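Local coordinates for protein MHP1 (PDB 2JLN) that imports 5-aryl-substituted hydantoins across the membrane by sodium-dependent symport, preferring 5-indolylmethyl and 5-benzyl hydantoin and the L isomer, at residues Trp36-Ala48 / Phe305-Ala317. Numbering follows the deposited sequence.
With NA (sodium ion), chain B.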
ATOM      1  N   TRP A  36       5.235   0.812  -9.310  1.00 53.31           N
ATOM      2  CA  TRP A  36       5.001  -0.479  -8.672  1.00 52.35           C
ATOM      3  C   TRP A  36       6.219  -1.399  -8.685  1.00 53.22           C
ATOM      4  O   TRP A  36       6.397  -2.203  -7.777  1.00 48.45           O
ATOM      5  CB  TRP A  36       3.799  -1.165  -9.284  1.00 53.39           C
ATOM      6  CG  TRP A  36       2.554  -0.722  -8.637  1.00 58.94           C
ATOM      7  CD1 TRP A  36       1.937   0.489  -8.777  1.00 64.34           C
ATOM      8  CD2 TRP A  36       1.775  -1.459  -7.713  1.00 61.31           C
ATOM      9  NE1 TRP A  36       0.809   0.548  -7.997  1.00 59.81           N
ATOM     10  CE2 TRP A  36       0.687  -0.640  -7.332  1.00 61.50           C
ATOM     11  CE3 TRP A  36       1.894  -2.732  -7.153  1.00 68.88           C
ATOM     12  CZ2 TRP A  36      -0.278  -1.055  -6.427  1.00 66.18           C
ATOM     13  CZ3 TRP A  36       0.936  -3.147  -6.245  1.00 76.91           C
ATOM     14  CH2 TRP A  36      -0.140  -2.307  -5.888  1.00 74.14           C
ATOM     15  N   PHE A  37       7.066  -1.266  -9.701  1.00 54.11           N
ATOM     16  CA  PHE A  37       8.296  -2.037  -9.723  1.00 52.91           C
ATOM     17  C   PHE A  37       9.192  -1.587  -8.582  1.00 54.26           C
ATOM     18  O   PHE A  37       9.702  -2.411  -7.842  1.00 59.74           O
ATOM     19  CB  PHE A  37       9.030  -1.964 -11.066  1.00 50.60           C
ATOM     20  CG  PHE A  37      10.318  -2.747 -11.096  1.00 54.87           C
ATOM     21  CD1 PHE A  37      11.469  -2.251 -10.486  1.00 57.42           C
ATOM     22  CD2 PHE A  37      10.385  -3.984 -11.734  1.00 58.31           C
ATOM     23  CE1 PHE A  37      12.662  -2.986 -10.498  1.00 58.74           C
ATOM     24  CE2 PHE A  37      11.584  -4.727 -11.765  1.00 54.99           C
ATOM     25  CZ  PHE A  37      12.716  -4.225 -11.144  1.00 56.45           C
ATOM     26  N   ALA A  38       9.392  -0.293  -8.410  1.00 52.42           N
ATOM     27  CA  ALA A  38      10.273   0.143  -7.329  1.00 54.67           C
ATOM     28  C   ALA A  38       9.619   0.047  -5.935  1.00 56.55           C
ATOM     29  O   ALA A  38      10.320  -0.158  -4.944  1.00 56.85           O
ATOM     30  CB  ALA A  38      10.814   1.537  -7.593  1.00 57.44           C
ATOM     31  N   MET A  39       8.290   0.173  -5.868  1.00 56.51           N
ATOM     32  CA  MET A  39       7.529   0.047  -4.606  1.00 53.48           C
ATOM     33  C   MET A  39       7.472  -1.388  -4.042  1.00 50.27           C
ATOM     34  O   MET A  39       7.337  -1.563  -2.851  1.00 48.25           O
ATOM     35  CB  MET A  39       6.113   0.655  -4.761  1.00 52.75           C
ATOM     36  CG  MET A  39       5.173   0.566  -3.542  1.00 53.03           C
ATOM     37  SD  MET A  39       3.755   1.743  -3.437  1.00 57.19           S
ATOM     38  CE  MET A  39       3.185   1.777  -5.142  1.00 59.22           C
ATOM     39  N   ALA A  40       7.603  -2.408  -4.887  1.00 50.23           N
ATOM     40  CA  ALA A  40       7.586  -3.800  -4.419  1.00 49.10           C
ATOM     41  C   ALA A  40       8.920  -4.349  -3.897  1.00 50.21           C
ATOM     42  O   ALA A  40       8.930  -5.300  -3.115  1.00 49.89           O
ATOM     43  CB  ALA A  40       7.062  -4.704  -5.489  1.00 52.13           C
ATOM     44  N   ILE A  41      10.037  -3.785  -4.353  1.00 51.47           N
ATOM     45  CA  ILE A  41      11.364  -4.160  -3.852  1.00 51.25           C
ATOM     46  C   ILE A  41      11.643  -3.564  -2.463  1.00 52.62           C
ATOM     47  O   ILE A  41      11.965  -2.393  -2.318  1.00 50.85           O
ATOM     48  CB  ILE A  41      12.458  -3.689  -4.801  1.00 51.25           C
ATOM     49  CG1 ILE A  41      12.182  -4.195  -6.210  1.00 56.60           C
ATOM     50  CG2 ILE A  41      13.817  -4.133  -4.316  1.00 49.16           C
ATOM     51  CD1 ILE A  41      12.742  -3.261  -7.308  1.00 58.11           C
ATOM     52  N   GLN A  42      11.517  -4.377  -1.431  1.00 55.40           N
ATOM     53  CA  GLN A  42      11.690  -3.867  -0.090  1.00 51.02           C
ATOM     54  C   GLN A  42      11.660  -5.016   0.902  1.00 53.29           C
ATOM     55  O   GLN A  42      10.783  -5.882   0.844  1.00 55.38           O
ATOM     56  CB  GLN A  42      10.594  -2.864   0.223  1.00 47.61           C
ATOM     57  CG  GLN A  42       9.217  -3.455   0.060  1.00 51.45           C
ATOM     58  CD  GLN A  42       8.606  -4.008   1.354  1.00 56.68           C
ATOM     59  OE1 GLN A  42       9.117  -3.804   2.461  1.00 56.53           O
ATOM     60  NE2 GLN A  42       7.484  -4.694   1.211  1.00 64.30           N
ATOM     61  N   VAL A  43      12.639  -5.002   1.798  1.00 52.54           N
ATOM     62  CA  VAL A  43      12.772  -5.930   2.923  1.00 52.19           C
ATOM     63  C   VAL A  43      11.698  -6.987   3.160  1.00 51.94           C
ATOM     64  O   VAL A  43      11.987  -8.170   3.042  1.00 55.44           O
ATOM     65  CB  VAL A  43      13.053  -5.155   4.209  1.00 57.14           C
ATOM     66  CG1 VAL A  43      12.609  -5.928   5.445  1.00 54.16           C
ATOM     67  CG2 VAL A  43      14.543  -4.800   4.248  1.00 65.05           C
ATOM     68  N   ALA A  44      10.480  -6.593   3.502  1.00 50.11           N
ATOM     69  CA  ALA A  44       9.445  -7.586   3.802  1.00 53.31           C
ATOM     70  C   ALA A  44       9.531  -8.883   2.953  1.00 55.15           C
ATOM     71  O   ALA A  44       9.382  -9.986   3.476  1.00 53.55           O
ATOM     72  CB  ALA A  44       8.050  -6.962   3.690  1.00 51.43           C
ATOM     73  N   ILE A  45       9.773  -8.756   1.651  1.00 54.00           N
ATOM     74  CA  ILE A  45       9.715  -9.915   0.764  1.00 55.15           C
ATOM     75  C   ILE A  45      10.973 -10.818   0.810  1.00 54.62           C
ATOM     76  O   ILE A  45      10.923 -11.985   0.408  1.00 53.33           O
ATOM     77  CB  ILE A  45       9.390  -9.510  -0.703  1.00 54.31           C
ATOM     78  CG1 ILE A  45       8.772 -10.696  -1.453  1.00 52.91           C
ATOM     79  CG2 ILE A  45      10.636  -8.944  -1.412  1.00 48.45           C
ATOM     80  CD1 ILE A  45       9.342 -10.871  -2.838  1.00 52.59           C
ATOM     81  N   PHE A  46      12.095 -10.298   1.285  1.00 47.71           N
ATOM     82  CA  PHE A  46      13.171 -11.194   1.621  1.00 48.48           C
ATOM     83  C   PHE A  46      12.725 -12.081   2.791  1.00 52.03           C
ATOM     84  O   PHE A  46      12.835 -13.299   2.746  1.00 53.04           O
ATOM     85  CB  PHE A  46      14.427 -10.423   1.978  1.00 52.56           C
ATOM     86  CG  PHE A  46      15.103  -9.792   0.796  1.00 53.25           C
ATOM     87  CD1 PHE A  46      15.892  -8.666   0.947  1.00 53.64           C
ATOM     88  CD2 PHE A  46      14.948 -10.319  -0.466  1.00 52.01           C
ATOM     89  CE1 PHE A  46      16.516  -8.086  -0.141  1.00 54.37           C
ATOM     90  CE2 PHE A  46      15.573  -9.735  -1.557  1.00 52.66           C
ATOM     91  CZ  PHE A  46      16.357  -8.622  -1.391  1.00 51.95           C
ATOM     92  N   ILE A  47      12.200 -11.475   3.843  1.00 53.16           N
ATOM     93  CA  ILE A  47      11.782 -12.248   5.004  1.00 54.18           C
ATOM     94  C   ILE A  47      10.673 -13.257   4.675  1.00 51.69           C
ATOM     95  O   ILE A  47      10.754 -14.437   4.994  1.00 54.83           O
ATOM     96  CB  ILE A  47      11.343 -11.315   6.139  1.00 51.82           C
ATOM     97  CG1 ILE A  47      12.535 -10.518   6.637  1.00 50.40           C
ATOM     98  CG2 ILE A  47      10.759 -12.110   7.278  1.00 52.46           C
ATOM     99  CD1 ILE A  47      12.138  -9.397   7.530  1.00 55.85           C
ATOM    100  N   ALA A  48       9.632 -12.795   4.021  1.00 49.53           N
ATOM    101  CA  ALA A  48       8.521 -13.666   3.724  1.00 48.95           C
ATOM    102  C   ALA A  48       8.931 -14.870   2.886  1.00 50.23           C
ATOM    103  O   ALA A  48       8.616 -15.985   3.231  1.00 52.73           O
ATOM    104  CB  ALA A  48       7.434 -12.886   3.023  1.00 50.74           C
ATOM    105  N   PHE A 305      22.030   0.083  -1.886  1.00 61.28           N
ATOM    106  CA  PHE A 305      20.852  -0.665  -2.328  1.00 59.82           C
ATOM    107  C   PHE A 305      19.683  -0.609  -1.321  1.00 59.74           C
ATOM    108  O   PHE A 305      18.591  -0.144  -1.652  1.00 58.13           O
ATOM    109  CB  PHE A 305      21.207  -2.117  -2.602  1.00 55.53           C
ATOM    110  CG  PHE A 305      20.012  -3.001  -2.760  1.00 58.39           C
ATOM    111  CD1 PHE A 305      19.454  -3.222  -4.010  1.00 61.26           C
ATOM    112  CD2 PHE A 305      19.429  -3.607  -1.659  1.00 56.15           C
ATOM    113  CE1 PHE A 305      18.344  -4.046  -4.157  1.00 57.11           C
ATOM    114  CE2 PHE A 305      18.321  -4.422  -1.801  1.00 55.77           C
ATOM    115  CZ  PHE A 305      17.776  -4.639  -3.048  1.00 54.94           C
ATOM    116  N   VAL A 306      19.909  -1.095  -0.103  1.00 56.58           N
ATOM    117  CA  VAL A 306      18.893  -1.056   0.944  1.00 54.76           C
ATOM    118  C   VAL A 306      18.218   0.327   1.089  1.00 57.57           C
ATOM    119  O   VAL A 306      16.987   0.434   1.237  1.00 54.45           O
ATOM    120  CB  VAL A 306      19.506  -1.470   2.289  1.00 52.86           C
ATOM    121  CG1 VAL A 306      18.485  -1.348   3.411  1.00 46.82           C
ATOM    122  CG2 VAL A 306      20.070  -2.876   2.199  1.00 49.40           C
ATOM    123  N   LEU A 307      19.032   1.380   1.054  1.00 57.66           N
ATOM    124  CA  LEU A 307      18.544   2.757   1.135  1.00 55.15           C
ATOM    125  C   LEU A 307      17.704   3.128  -0.083  1.00 54.96           C
ATOM    126  O   LEU A 307      16.629   3.682   0.042  1.00 54.98           O
ATOM    127  CB  LEU A 307      19.723   3.725   1.240  1.00 56.12           C
ATOM    128  CG  LEU A 307      19.342   5.198   1.367  1.00 53.76           C
ATOM    129  CD1 LEU A 307      18.779   5.444   2.749  1.00 55.29           C
ATOM    130  CD2 LEU A 307      20.548   6.061   1.118  1.00 54.18           C
ATOM    131  N   LEU A 308      18.209   2.837  -1.270  1.00 56.01           N
ATOM    132  CA  LEU A 308      17.453   3.081  -2.480  1.00 53.98           C
ATOM    133  C   LEU A 308      16.135   2.285  -2.494  1.00 59.51           C
ATOM    134  O   LEU A 308      15.127   2.741  -3.026  1.00 62.47           O
ATOM    135  CB  LEU A 308      18.301   2.739  -3.683  1.00 51.50           C
ATOM    136  CG  LEU A 308      17.889   3.508  -4.922  1.00 59.16           C
ATOM    137  CD1 LEU A 308      17.954   5.008  -4.617  1.00 59.39           C
ATOM    138  CD2 LEU A 308      18.768   3.118  -6.135  1.00 57.05           C
ATOM    139  N   ALA A 309      16.128   1.106  -1.886  1.00 57.56           N
ATOM    140  CA  ALA A 309      14.913   0.293  -1.821  1.00 57.18           C
ATOM    141  C   ALA A 309      13.859   0.754  -0.798  1.00 54.92           C
ATOM    142  O   ALA A 309      12.693   0.434  -0.920  1.00 55.90           O
ATOM    143  CB  ALA A 309      15.277  -1.175  -1.584  1.00 57.44           C
ATOM    144  N   THR A 310      14.271   1.483   0.220  1.00 55.86           N
ATOM    145  CA  THR A 310      13.348   1.988   1.236  1.00 55.67           C
ATOM    146  C   THR A 310      12.671   3.291   0.780  1.00 57.16           C
ATOM    147  O   THR A 310      11.495   3.543   1.026  1.00 55.37           O
ATOM    148  CB  THR A 310      14.133   2.221   2.537  1.00 52.18           C
ATOM    149  OG1 THR A 310      14.882   1.036   2.817  1.00 52.17           O
ATOM    150  CG2 THR A 310      13.231   2.555   3.703  1.00 47.37           C
ATOM    151  N   TRP A 311      13.440   4.114   0.088  1.00 60.20           N
ATOM    152  CA  TRP A 311      12.976   5.406  -0.359  1.00 58.00           C
ATOM    153  C   TRP A 311      11.912   5.244  -1.432  1.00 60.72           C
ATOM    154  O   TRP A 311      11.085   6.121  -1.609  1.00 62.20           O
ATOM    155  CB  TRP A 311      14.149   6.152  -0.972  1.00 60.45           C
ATOM    156  CG  TRP A 311      14.172   7.566  -0.638  1.00 63.67           C
ATOM    157  CD1 TRP A 311      13.122   8.334  -0.216  1.00 67.59           C
ATOM    158  CD2 TRP A 311      15.299   8.423  -0.702  1.00 63.48           C
ATOM    159  NE1 TRP A 311      13.535   9.624  -0.008  1.00 65.39           N
ATOM    160  CE2 TRP A 311      14.872   9.705  -0.300  1.00 67.25           C
ATOM    161  CE3 TRP A 311      16.634   8.233  -1.055  1.00 65.09           C
ATOM    162  CZ2 TRP A 311      15.735  10.792  -0.241  1.00 66.42           C
ATOM    163  CZ3 TRP A 311      17.486   9.303  -0.998  1.00 69.08           C
ATOM    164  CH2 TRP A 311      17.036  10.572  -0.588  1.00 71.66           C
ATOM    165  N   SER A 312      11.958   4.134  -2.171  1.00 62.03           N
ATOM    166  CA  SER A 312      11.009   3.890  -3.250  1.00 56.64           C
ATOM    167  C   SER A 312       9.722   3.265  -2.730  1.00 59.27           C
ATOM    168  O   SER A 312       8.779   3.069  -3.496  1.00 61.33           O
ATOM    169  CB  SER A 312      11.631   3.005  -4.321  1.00 51.89           C
ATOM    170  OG  SER A 312      12.665   2.237  -3.756  1.00 54.09           O
ATOM    171  N   THR A 313       9.682   2.963  -1.429  1.00 55.91           N
ATOM    172  CA  THR A 313       8.514   2.324  -0.833  1.00 53.94           C
ATOM    173  C   THR A 313       7.871   3.117   0.317  1.00 56.57           C
ATOM    174  O   THR A 313       6.665   3.394   0.294  1.00 56.26           O
ATOM    175  CB  THR A 313       8.837   0.898  -0.372  1.00 51.75           C
ATOM    176  OG1 THR A 313       9.069   0.075  -1.519  1.00 52.46           O
ATOM    177  CG2 THR A 313       7.689   0.322   0.403  1.00 47.90           C
ATOM    178  N   ASN A 314       8.662   3.482   1.321  1.00 52.87           N
ATOM    179  CA  ASN A 314       8.127   4.181   2.489  1.00 48.71           C
ATOM    180  C   ASN A 314       7.183   5.373   2.199  1.00 53.17           C
ATOM    181  O   ASN A 314       5.995   5.299   2.526  1.00 52.69           O
ATOM    182  CB  ASN A 314       9.257   4.590   3.429  1.00 50.60           C
ATOM    183  CG  ASN A 314       8.786   4.773   4.846  1.00 52.66           C
ATOM    184  OD1 ASN A 314       7.812   4.152   5.266  1.00 52.05           O
ATOM    185  ND2 ASN A 314       9.470   5.636   5.597  1.00 51.51           N
ATOM    186  N   PRO A 315       7.695   6.473   1.590  1.00 54.33           N
ATOM    187  CA  PRO A 315       6.846   7.641   1.316  1.00 53.57           C
ATOM    188  C   PRO A 315       5.491   7.274   0.713  1.00 55.12           C
ATOM    189  O   PRO A 315       4.424   7.561   1.272  1.00 52.08           O
ATOM    190  CB  PRO A 315       7.666   8.404   0.272  1.00 46.60           C
ATOM    191  CG  PRO A 315       9.036   8.174   0.723  1.00 50.53           C
ATOM    192  CD  PRO A 315       9.032   6.683   1.011  1.00 54.44           C
ATOM    193  N   ALA A 316       5.549   6.639  -0.449  1.00 53.92           N
ATOM    194  CA  ALA A 316       4.350   6.359  -1.206  1.00 49.84           C
ATOM    195  C   ALA A 316       3.382   5.445  -0.454  1.00 51.79           C
ATOM    196  O   ALA A 316       2.179   5.669  -0.496  1.00 53.26           O
ATOM    197  CB  ALA A 316       4.710   5.784  -2.572  1.00 48.98           C
ATOM    198  N   ALA A 317       3.889   4.435   0.250  1.00 50.48           N
ATOM    199  CA  ALA A 317       2.999   3.466   0.894  1.00 48.09           C
ATOM    200  C   ALA A 317       2.564   3.838   2.321  1.00 51.86           C
ATOM    201  O   ALA A 317       1.485   3.451   2.758  1.00 52.48           O
ATOM    202  CB  ALA A 317       3.610   2.091   0.867  1.00 45.68           C
TER
HETATM  203 NA    NA B1471      11.583   0.217  -2.678  1.00 60.26          NA
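Met39 and Thr313 bring the two backbones within 4.5 Å of each other, CA to CA, where the first transmembrane helix is interrupted around Ile41-Val43 and the eighth around Ser312-Thr313. A sodium ion bridges the breaks, as in transporters of the LeuT fold, held by the carbonyl oxygens of Ala38, Ile41 and Ala309 and by the hydroxyls of Ser312 and Thr313. The metal reconciles Ala309 O with Ile41 O, 3.2 Å away. Thr313 OG1, anti to its own carbonyl carbon (chi1 -68°), binds the ion and also donates to Met39 O at 2.7 Å, meeting that carbonyl from above its plane. Ser312 OG donates to Leu308 O, in that carbonyl's plane, at 2.6 Å. Gln42 lays CB and CG across the Thr313 side chain at about a right angle, CB 3.7 Å from OG1, while its OE1 accepts a long bond from Ala44 N (3.3 Å), the donor above the amide plane. With alanine in place of Gln42, Thr313 would probably lose the CG contact on its hydroxyl and methyl, and Ala44 N its side-chain acceptor. Ile41 CG2 touches Phe305 CZ, and Met39 SD rests against the methyls of Ala316 and Ala317. Helix 160-190 packs on Ala38 and Phe305, and helix 104-137 brings Gln121, assigned to substrate binding, against Gln42, probably setting the sodium site close to the hydantoin pocket.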